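Local coordinates for oxidoreductase, NAD-binding/iron-sulfur cluster-binding protein (Nitratireductor pacificus pht-3B, PDB 6ZXX), which binds cobalamin and two [4Fe-4S] clusters and probably acts as a reductive dehalogenase on aromatic compounds such as brominated phenols, at residues 315-320 / 571-576; 676-681 / 702-707. One frame throughout, in Å; residues are numbered along the deposited sequence.

Contact 1: residues 315-320 / 571-576; sequences GDFFKR and DVEKCT. With SF4 (iron/sulfur cluster), chain E.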
loop_
_atom_site.group_PDB
_atom_site.type_symbol
_atom_site.label_atom_id
_atom_site.label_comp_id
_atom_site.label_asym_id
_atom_site.label_seq_id
_atom_site.Cartn_x
_atom_site.Cartn_y
_atom_site.Cartn_z
ATOM N N GLY A 315 5.847 7.694 22.638
ATOM C CA GLY A 315 5.496 9.024 22.103
ATOM C C GLY A 315 4.853 9.040 20.701
ATOM O O GLY A 315 4.392 10.091 20.231
ATOM N N ASP A 316 4.882 7.901 20.011
ATOM C CA ASP A 316 4.031 7.673 18.817
ATOM C C ASP A 316 2.621 8.074 19.249
ATOM O O ASP A 316 2.147 7.568 20.251
ATOM C CB ASP A 316 4.202 6.183 18.343
ATOM C CG ASP A 316 3.017 5.639 17.535
ATOM O OD1 ASP A 316 1.907 6.233 17.647
ATOM O OD2 ASP A 316 3.202 4.572 16.853
ATOM N N PHE A 317 1.980 9.024 18.572
ATOM C CA PHE A 317 0.685 9.546 19.070
ATOM C C PHE A 317 -0.501 8.553 19.065
ATOM O O PHE A 317 -1.478 8.786 19.756
ATOM C CB PHE A 317 0.268 10.847 18.420
ATOM C CG PHE A 317 0.661 12.047 19.194
ATOM C CD1 PHE A 317 1.983 12.342 19.378
ATOM C CD2 PHE A 317 -0.291 12.928 19.728
ATOM C CE1 PHE A 317 2.378 13.499 20.090
ATOM C CE2 PHE A 317 0.081 14.056 20.470
ATOM C CZ PHE A 317 1.428 14.354 20.638
ATOM N N PHE A 318 -0.425 7.479 18.284
ATOM C CA PHE A 318 -1.379 6.387 18.447
ATOM C C PHE A 318 -1.181 5.670 19.811
ATOM O O PHE A 318 -2.154 5.277 20.482
ATOM C CB PHE A 318 -1.320 5.412 17.286
ATOM C CG PHE A 318 -1.915 5.960 16.023
ATOM C CD1 PHE A 318 -3.237 6.450 16.022
ATOM C CD2 PHE A 318 -1.195 5.989 14.830
ATOM C CE1 PHE A 318 -3.803 6.966 14.854
ATOM C CE2 PHE A 318 -1.751 6.488 13.681
ATOM C CZ PHE A 318 -3.052 6.978 13.681
ATOM N N LYS A 319 0.057 5.532 20.242
ATOM C CA LYS A 319 0.340 4.992 21.568
ATOM C C LYS A 319 -0.098 5.978 22.668
ATOM O O LYS A 319 -0.611 5.607 23.748
ATOM C CB LYS A 319 1.852 4.680 21.711
ATOM C CG LYS A 319 2.424 3.713 20.682
ATOM C CD LYS A 319 1.671 2.389 20.702
ATOM C CE LYS A 319 2.436 1.274 20.030
ATOM N NZ LYS A 319 1.711 0.926 18.856
ATOM N N ARG A 320 0.141 7.254 22.430
ATOM C CA ARG A 320 -0.340 8.302 23.345
ATOM C C ARG A 320 -1.857 8.265 23.466
ATOM O O ARG A 320 -2.366 8.278 24.606
ATOM C CB ARG A 320 0.137 9.696 22.905
ATOM C CG ARG A 320 1.654 9.791 22.930
ATOM C CD ARG A 320 2.147 11.215 23.046
ATOM N NE ARG A 320 1.881 11.828 24.341
ATOM C CZ ARG A 320 2.351 13.017 24.743
ATOM N NH1 ARG A 320 3.140 13.793 23.988
ATOM N NH2 ARG A 320 2.040 13.441 25.942
ATOM N N ASP A 571 0.191 19.487 12.974
ATOM C CA ASP A 571 -0.322 19.316 14.331
ATOM C C ASP A 571 -0.849 17.907 14.526
ATOM O O ASP A 571 -1.974 17.577 14.152
ATOM C CB ASP A 571 -1.412 20.315 14.635
ATOM C CG ASP A 571 -1.698 20.425 16.083
ATOM O OD1 ASP A 571 -1.891 19.385 16.759
ATOM O OD2 ASP A 571 -1.701 21.565 16.584
ATOM N N VAL A 572 0.016 17.066 15.087
ATOM C CA VAL A 572 -0.230 15.622 15.177
ATOM C C VAL A 572 -1.277 15.283 16.230
ATOM O O VAL A 572 -1.852 14.179 16.225
ATOM C CB VAL A 572 1.060 14.860 15.443
ATOM C CG1 VAL A 572 2.047 15.152 14.324
ATOM C CG2 VAL A 572 1.628 15.221 16.808
ATOM N N GLU A 573 -1.515 16.236 17.138
ATOM C CA GLU A 573 -2.568 16.093 18.129
ATOM C C GLU A 573 -3.903 16.184 17.437
ATOM O O GLU A 573 -4.760 15.311 17.553
ATOM C CB GLU A 573 -2.452 17.156 19.218
ATOM C CG GLU A 573 -3.343 16.802 20.398
ATOM C CD GLU A 573 -3.510 17.900 21.442
ATOM O OE1 GLU A 573 -2.580 18.692 21.625
ATOM O OE2 GLU A 573 -4.576 17.930 22.101
ATOM N N LYS A 574 -4.087 17.255 16.683
ATOM C CA LYS A 574 -5.360 17.472 15.967
ATOM C C LYS A 574 -5.630 16.338 14.973
ATOM O O LYS A 574 -6.748 15.803 14.930
ATOM C CB LYS A 574 -5.395 18.831 15.276
ATOM C CG LYS A 574 -5.362 20.009 16.241
ATOM C CD LYS A 574 -5.822 21.323 15.612
ATOM C CE LYS A 574 -4.894 21.736 14.495
ATOM N NZ LYS A 574 -5.182 23.103 14.067
ATOM N N CYS A 575 -4.622 15.997 14.182
ATOM C CA CYS A 575 -4.751 14.935 13.193
ATOM C C CYS A 575 -5.124 13.617 13.887
ATOM O O CYS A 575 -6.084 12.939 13.495
ATOM C CB CYS A 575 -3.469 14.768 12.393
ATOM S SG CYS A 575 -3.653 13.481 11.137
ATOM N N THR A 576 -4.366 13.239 14.915
ATOM C CA THR A 576 -4.685 11.982 15.625
ATOM C C THR A 576 -6.151 12.007 16.121
ATOM O O THR A 576 -6.930 11.069 15.880
ATOM C CB THR A 576 -3.766 11.744 16.808
ATOM O OG1 THR A 576 -2.404 11.740 16.368
ATOM C CG2 THR A 576 -4.063 10.422 17.479
HETATM FE FE1 SF4 E . -4.531 14.122 9.196
HETATM FE FE2 SF4 E . -6.782 13.899 7.462
HETATM FE FE3 SF4 E . -4.104 14.547 6.389
HETATM FE FE4 SF4 E . -5.568 16.416 7.967
HETATM S S1 SF4 E . -6.109 15.466 6.156
HETATM S S2 SF4 E . -3.560 15.712 8.093
HETATM S S3 SF4 E . -6.510 15.035 9.307
HETATM S S4 SF4 E . -4.901 12.871 7.496
#
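Phe317 and Thr576 mark the closest approach of the two backbones, with 6.8 Å between Phe317 CA and Thr576 CA. Both segments are helix starts, of helices 317-323 and 572-581. No hydrogen bond joins them. Each start is capped by an aspartate. Asp316 OD1 accepts from Lys319 N at 3.3 Å, with the donor above the carboxylate plane. Asp571 OD1 accepts from Lys574 N in a nearly straight bond (170°). Phe318 N and Glu573 N add weak bonds to the same two oxygens.

The Phe317 ring carries most of the contact. Val572 CG2 stands over its centre, 3.8 Å from the Phe317 ring centroid and 9° off the normal, a CH-pi contact. Val572 CG1 lies anti to the carbonyl carbon (chi1 -58°), and this turns CG2 to the ring. Arg320 CD covers the opposite face near the rim.

The 571-576 segment belongs to the ferredoxin-type dicluster region. Cys575, next to Thr576 in the helix, takes no part in the packing; its SG binds iron FE1 of a [4Fe-4S] cluster at 2.2 Å. In segment 315-320, Phe317 N donates to the bound cobalamin, and Phe318 touches both the cobalamin and the bound dibromo-hydroxybenzoate.

Thr576 approaches Phe317 at about a right angle, with Thr576 OG1 3.5 Å from Phe317 CB. The hydroxyl donates to Val572 O, which also accepts from Thr576 N. With OG1 held there, CG2 stands anti to the backbone N and reaches toward Phe317 O and the Phe318 ring. Thr576 CG2 ends 4.3 Å from Phe318 CD1, obliquely to that ring.

Contact 2: residues 676-681 / 702-707; sequences KLAMYP and GGLAEY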
loop_
_atom_site.group_PDB
_atom_site.type_symbol
_atom_site.label_atom_id
_atom_site.label_comp_id
_atom_site.label_asym_id
_atom_site.label_seq_id
_atom_site.Cartn_x
_atom_site.Cartn_y
_atom_site.Cartn_z
ATOM N N LYS A 676 -1.771 28.942 14.467
ATOM C CA LYS A 676 -0.854 28.464 15.517
ATOM C C LYS A 676 -1.132 26.978 15.802
ATOM O O LYS A 676 -2.237 26.571 16.252
ATOM C CB LYS A 676 -0.991 29.261 16.793
ATOM C CG LYS A 676 -1.004 30.753 16.587
ATOM C CD LYS A 676 0.346 31.253 16.164
ATOM C CE LYS A 676 0.188 32.659 15.598
ATOM N NZ LYS A 676 1.467 33.152 15.050
ATOM N N LEU A 677 -0.103 26.192 15.509
ATOM C CA LEU A 677 -0.122 24.751 15.698
ATOM C C LEU A 677 0.784 24.389 16.874
ATOM O O LEU A 677 1.657 25.159 17.253
ATOM C CB LEU A 677 0.382 24.066 14.430
ATOM C CG LEU A 677 -0.401 24.243 13.146
ATOM C CD1 LEU A 677 0.265 23.451 12.032
ATOM C CD2 LEU A 677 -1.874 23.854 13.249
ATOM N N ALA A 678 0.538 23.204 17.436
ATOM C CA ALA A 678 1.358 22.641 18.485
ATOM C C ALA A 678 2.301 21.590 17.945
ATOM O O ALA A 678 1.974 20.804 17.028
ATOM C CB ALA A 678 0.481 22.023 19.555
ATOM N N MET A 679 3.520 21.623 18.454
ATOM C CA MET A 679 4.509 20.582 18.140
ATOM C C MET A 679 4.981 19.884 19.405
ATOM O O MET A 679 4.949 20.444 20.504
ATOM C CB MET A 679 5.695 21.143 17.373
ATOM C CG MET A 679 6.464 22.204 18.130
ATOM S SD MET A 679 8.122 22.492 17.498
ATOM C CE MET A 679 7.752 22.833 15.756
ATOM N N TYR A 680 5.383 18.635 19.233
ATOM C CA TYR A 680 5.704 17.754 20.353
ATOM C C TYR A 680 7.044 17.044 20.080
ATOM O O TYR A 680 7.071 15.838 19.798
ATOM C CB TYR A 680 4.554 16.757 20.561
ATOM C CG TYR A 680 3.288 17.469 20.920
ATOM C CD1 TYR A 680 3.097 17.957 22.226
ATOM C CD2 TYR A 680 2.308 17.722 19.966
ATOM C CE1 TYR A 680 1.950 18.656 22.574
ATOM C CE2 TYR A 680 1.152 18.420 20.284
ATOM C CZ TYR A 680 0.964 18.883 21.597
ATOM O OH TYR A 680 -0.190 19.571 21.940
ATOM N N PRO A 681 8.139 17.820 20.089
ATOM C CA PRO A 681 9.480 17.283 19.960
ATOM C C PRO A 681 9.764 16.615 21.311
ATOM O O PRO A 681 8.970 16.795 22.240
ATOM C CB PRO A 681 10.345 18.522 19.775
ATOM C CG PRO A 681 9.644 19.530 20.632
ATOM C CD PRO A 681 8.176 19.268 20.353
ATOM N N GLY A 702 1.918 24.059 25.949
ATOM C CA GLY A 702 3.378 24.038 25.832
ATOM C C GLY A 702 3.802 23.715 24.422
ATOM O O GLY A 702 4.878 24.100 23.978
ATOM N N GLY A 703 2.962 22.975 23.726
ATOM C CA GLY A 703 3.242 22.585 22.363
ATOM C C GLY A 703 3.032 23.770 21.446
ATOM O O GLY A 703 3.767 23.923 20.463
ATOM N N LEU A 704 2.012 24.583 21.754
ATOM C CA LEU A 704 1.789 25.838 21.039
ATOM C C LEU A 704 3.016 26.773 21.143
ATOM O O LEU A 704 3.502 27.339 20.147
ATOM C CB LEU A 704 0.521 26.574 21.545
ATOM C CG LEU A 704 -0.898 26.391 20.980
ATOM C CD1 LEU A 704 -0.939 26.086 19.474
ATOM C CD2 LEU A 704 -1.622 25.319 21.733
ATOM N N ALA A 705 3.517 26.900 22.356
ATOM C CA ALA A 705 4.663 27.755 22.661
ATOM C C ALA A 705 5.931 27.219 22.090
ATOM O O ALA A 705 6.799 27.949 21.630
ATOM C CB ALA A 705 4.816 27.865 24.170
ATOM N N GLU A 706 6.068 25.911 22.149
ATOM C CA GLU A 706 7.202 25.245 21.532
ATOM C C GLU A 706 7.302 25.653 20.061
ATOM O O GLU A 706 8.384 26.032 19.593
ATOM C CB GLU A 706 7.036 23.724 21.627
ATOM C CG GLU A 706 8.307 22.955 21.269
ATOM C CD GLU A 706 9.412 23.171 22.287
ATOM O OE1 GLU A 706 9.073 23.319 23.458
ATOM O OE2 GLU A 706 10.607 23.195 21.937
ATOM N N TYR A 707 6.169 25.540 19.333
ATOM C CA TYR A 707 6.146 25.843 17.883
ATOM C C TYR A 707 6.561 27.286 17.689
ATOM O O TYR A 707 7.345 27.603 16.789
ATOM C CB TYR A 707 4.770 25.589 17.292
ATOM C CG TYR A 707 4.752 25.133 15.832
ATOM C CD1 TYR A 707 5.280 25.908 14.833
ATOM C CD2 TYR A 707 4.132 23.942 15.458
ATOM C CE1 TYR A 707 5.247 25.499 13.509
ATOM C CE2 TYR A 707 4.084 23.528 14.155
ATOM C CZ TYR A 707 4.634 24.313 13.176
ATOM O OH TYR A 707 4.563 23.890 11.865
HETATM O O HOH W 1 1.982 27.747 17.848
#
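Met679 and Tyr707 meet at about a right angle. Met679 CE sits over the centre of one ring face, 3.8 Å from the Tyr707 ring centroid. Met679 SD lies obliquely to the ring, so the pair is a Met-aromatic contact with a CH-pi methyl. The motif is an extended loop, 676-681, laid across helix 700-709. Met679 CG lies between the backbone N and the carbonyl carbon (chi1 61°), and the bend at chi3 folds CE back over the ring.

Leu677 flanks the same ring, with Leu677 CB 3.8 Å from Tyr707 CE2. Leu677 O is pressed against the base of that side chain, 3.1 Å from Tyr707 CB. Tyr707 OH is hydrogen-bonded to Lys569 O. A leucine in place of Tyr707 would probably leave the Met679 methyl without an aromatic face to rest on and Lys569 O without its hydroxyl partner.

The backbone bond behind this packing is Met679 N to Gly703 O, 3.1 Å and nearly straight at 165°. Tyr707 N reaches Gly703 O from the opposite face of the carbonyl plane, so this oxygen serves both the helix and the loop. The loop lies close here: Ala678 CA is 3.4 Å from Gly703 O, a CA-H...O contact, and Tyr680 CE1 lies near Gly703 CA. Met679 O is buried without a polar partner.

Further out, Pro681 CG rests on Glu706 CG at 3.7 Å, and the Glu706 carboxylate goes on to a salt bridge with Arg683. Met679 and Pro681 also touch strand 560-562. Near Leu704, one water bridges the backbones, donating to Leu677 O at 2.7 Å and to Leu704 O at 2.8 Å.

In the fold
Contact 1 closes first along the chain. Its loop of 250 residues holds the antiparallel sheet 394-399/422-429/514-521/474-477, many cobalamin-binding residues and the first cluster cysteines. Contact 2 opens about 100 residues later and closes a short loop of 20 residues near the C terminus. The two are in series and neither nest nor cross. Their centres are about 13 Å apart, and they touch. The Phe317 and Tyr680 rings meet with planes at about 50°. Asp571 OD2 bonds to Ala678 N. Tyr680 OH is weakly bonded to Glu573 OE1, and Lys577 and Arg700 also hold that carboxylate in salt bridges. Together they tie the C-terminal part to cluster helix 572-581 and the cobalamin site.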